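Local coordinates for protein glycosyl hydrolase, family 8 (Clostridium perfringens, PDB 3REN) that acts as an alpha-amylase of the glycosyl hydrolase family 8 type, probably hydrolysing alpha-linked glucans, at residues D33-K36 / G40-T43. Sequence-based numbering, arbitrary orientation.
Sequences DLSK and GIYT. With MG (magnesium ion), chain D; EDO (1,2-ethanediol), chain I.
With chi1 at -68°, Y42 turns CG beside its own backbone N and carries its ring from beside L34 O, obliquely across S35, to K36, whose CB sits 3.5 Å from Y42 OH. K36 CG, anti to N (chi1 -172°), lets the extended chain carry CD past the same hydroxyl, 3.8 Å from Y42 OH, before its end leads off. The two side chains meet on a small antiparallel beta hairpin, strands 35-36 and 40-41, that follows helix 21-33 in the (alpha/alpha)6 barrel. K36 and G40 form the hydrogen-bonded pair: K36 N donates to G40 O at 3.0 Å and G40 N returns a bond to K36 O at 3.1 Å, both nearly straight. At G40's backbone angles a CB would be jammed against the carbonyl O of the preceding residue. A third backbone bond runs from Y42 N to L34 O (2.8 Å), bent to 150°. L34 O is also approached by I41 CA-H. S35 C lies over one face of the Y42 ring; the ring also stacks with that of H58. On the other face of the hairpin S35 and I41 make the non-hydrogen-bonded pair, S35 OG lying 3.7 Å from I41 CG1; I41 also packs on S64 and M68 of helix 62-74. S35 OG hydrogen-bonds to I30 O. At the helix end D33 points away from the hairpin, its OD2 binding a magnesium ion at 2.0 Å, with five waters completing the shell.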
ATOM      1  N   ASP A  33      10.323 -15.822  -8.648  1.00 12.75           N
ATOM      2  CA  ASP A  33      10.663 -14.977  -9.803  1.00 13.09           C
ATOM      3  C   ASP A  33      10.900 -13.519  -9.547  1.00 13.72           C
ATOM      4  O   ASP A  33      11.448 -12.824 -10.420  1.00 14.35           O
ATOM      5  CB  ASP A  33       9.622 -15.170 -10.870  1.00 13.51           C
ATOM      6  CG  ASP A  33       9.516 -16.644 -11.285  1.00 14.07           C
ATOM      7  OD1 ASP A  33      10.536 -17.227 -11.753  1.00 14.56           O
ATOM      8  OD2 ASP A  33       8.428 -17.215 -11.105  1.00 16.82           O
ATOM      9  N   LEU A  34      10.536 -13.048  -8.360  1.00 13.11           N
ATOM     10  CA  LEU A  34      10.710 -11.657  -8.034  1.00 14.38           C
ATOM     11  C   LEU A  34      11.455 -11.398  -6.717  1.00 14.66           C
ATOM     12  O   LEU A  34      11.344 -10.308  -6.178  1.00 13.45           O
ATOM     13  CB  LEU A  34       9.334 -10.998  -7.932  1.00 15.32           C
ATOM     14  CG  LEU A  34       8.701 -10.165  -9.045  1.00 18.29           C
ATOM     15  CD1 LEU A  34       7.523  -9.354  -8.396  1.00 20.86           C
ATOM     16  CD2 LEU A  34       9.627  -9.234  -9.754  1.00 18.93           C
ATOM     17  N   SER A  35      12.247 -12.369  -6.240  1.00 14.53           N
ATOM     18  CA  SER A  35      12.830 -12.335  -4.908  1.00 14.89           C
ATOM     19  C   SER A  35      14.197 -12.985  -4.961  1.00 15.86           C
ATOM     20  O   SER A  35      14.456 -13.863  -5.816  1.00 15.05           O
ATOM     21  CB  SER A  35      11.997 -13.201  -3.922  1.00 15.55           C
ATOM     22  OG  SER A  35      10.823 -12.549  -3.462  1.00 19.17           O
ATOM     23  N   LYS A  36      15.059 -12.600  -4.021  1.00 15.27           N
ATOM     24  CA  LYS A  36      16.285 -13.326  -3.824  1.00 15.99           C
ATOM     25  C   LYS A  36      16.397 -13.622  -2.343  1.00 16.05           C
ATOM     26  O   LYS A  36      16.264 -12.732  -1.502  1.00 15.37           O
ATOM     27  CB  LYS A  36      17.479 -12.529  -4.321  1.00 16.42           C
ATOM     28  CG  LYS A  36      18.782 -13.331  -4.307  1.00 19.70           C
ATOM     29  CD  LYS A  36      19.900 -12.474  -4.831  1.00 26.21           C
ATOM     30  CE  LYS A  36      21.046 -13.331  -5.315  1.00 28.93           C
ATOM     31  NZ  LYS A  36      22.237 -12.455  -5.434  1.00 32.97           N
ATOM     32  N   GLY A  40      15.735  -9.882  -0.552  1.00 10.98           N
ATOM     33  CA  GLY A  40      14.403  -9.279  -0.529  1.00 11.44           C
ATOM     34  C   GLY A  40      13.628  -9.371  -1.825  1.00 11.63           C
ATOM     35  O   GLY A  40      14.011 -10.087  -2.763  1.00 11.33           O
ATOM     36  N   ILE A  41      12.538  -8.616  -1.890  1.00 11.54           N
ATOM     37  CA  ILE A  41      11.677  -8.622  -3.084  1.00 10.79           C
ATOM     38  C   ILE A  41      12.127  -7.525  -4.066  1.00 10.96           C
ATOM     39  O   ILE A  41      12.171  -6.350  -3.723  1.00 11.71           O
ATOM     40  CB  ILE A  41      10.218  -8.411  -2.689  1.00 10.42           C
ATOM     41  CG1 ILE A  41       9.832  -9.486  -1.667  1.00 12.53           C
ATOM     42  CG2 ILE A  41       9.322  -8.336  -3.935  1.00  7.36           C
ATOM     43  CD1 ILE A  41       8.597  -9.178  -0.882  1.00 10.92           C
ATOM     44  N   TYR A  42      12.425  -7.916  -5.290  1.00 10.75           N
ATOM     45  CA  TYR A  42      12.871  -6.998  -6.319  1.00 11.61           C
ATOM     46  C   TYR A  42      11.705  -6.080  -6.680  1.00 11.84           C
ATOM     47  O   TYR A  42      10.559  -6.514  -6.653  1.00 12.05           O
ATOM     48  CB  TYR A  42      13.180  -7.791  -7.598  1.00 10.81           C
ATOM     49  CG  TYR A  42      14.361  -8.729  -7.561  1.00 12.57           C
ATOM     50  CD1 TYR A  42      15.435  -8.511  -6.691  1.00 13.62           C
ATOM     51  CD2 TYR A  42      14.428  -9.809  -8.450  1.00 14.35           C
ATOM     52  CE1 TYR A  42      16.551  -9.388  -6.680  1.00 14.32           C
ATOM     53  CE2 TYR A  42      15.533 -10.680  -8.473  1.00 12.80           C
ATOM     54  CZ  TYR A  42      16.581 -10.456  -7.586  1.00 14.42           C
ATOM     55  OH  TYR A  42      17.658 -11.275  -7.616  1.00 14.08           O
ATOM     56  N   THR A  43      12.023  -4.861  -7.060  1.00 11.31           N
ATOM     57  CA  THR A  43      11.046  -3.872  -7.535  1.00 12.15           C
ATOM     58  C   THR A  43      10.456  -4.222  -8.907  1.00 11.48           C
ATOM     59  O   THR A  43       9.265  -4.039  -9.128  1.00 11.64           O
ATOM     60  CB  THR A  43      11.717  -2.496  -7.573  1.00 10.81           C
ATOM     61  OG1 THR A  43      12.249  -2.237  -6.265  1.00 13.16           O
ATOM     62  CG2 THR A  43      10.711  -1.401  -7.994  1.00 10.08           C
TER
HETATM   63 MG    MG D 372       7.620 -18.800 -11.911  1.00  7.84          MG
HETATM   64  C1  EDO I 376       9.381 -15.048  -0.143  1.00 26.19           C
HETATM   65  O1  EDO I 376       9.701 -14.613   1.182  1.00 25.17           O
HETATM   66  C2  EDO I 376       8.769 -13.887  -0.919  1.00 25.89           C
HETATM   67  O2  EDO I 376       9.802 -12.958  -1.221  1.00 25.16           O
HETATM   68  O   HOH W   1       8.840 -18.668 -13.610  1.00 29.80           O
HETATM   69  O   HOH W   2       6.064 -17.776 -12.874  1.00 15.87           O
HETATM   70  O   HOH W   3       8.733 -20.269 -10.950  1.00 35.23           O
HETATM   71  O   HOH W   4       6.505 -19.232 -10.342  1.00 17.31           O
HETATM   72  O   HOH W   5       6.633 -20.423 -12.681  1.00 22.87           O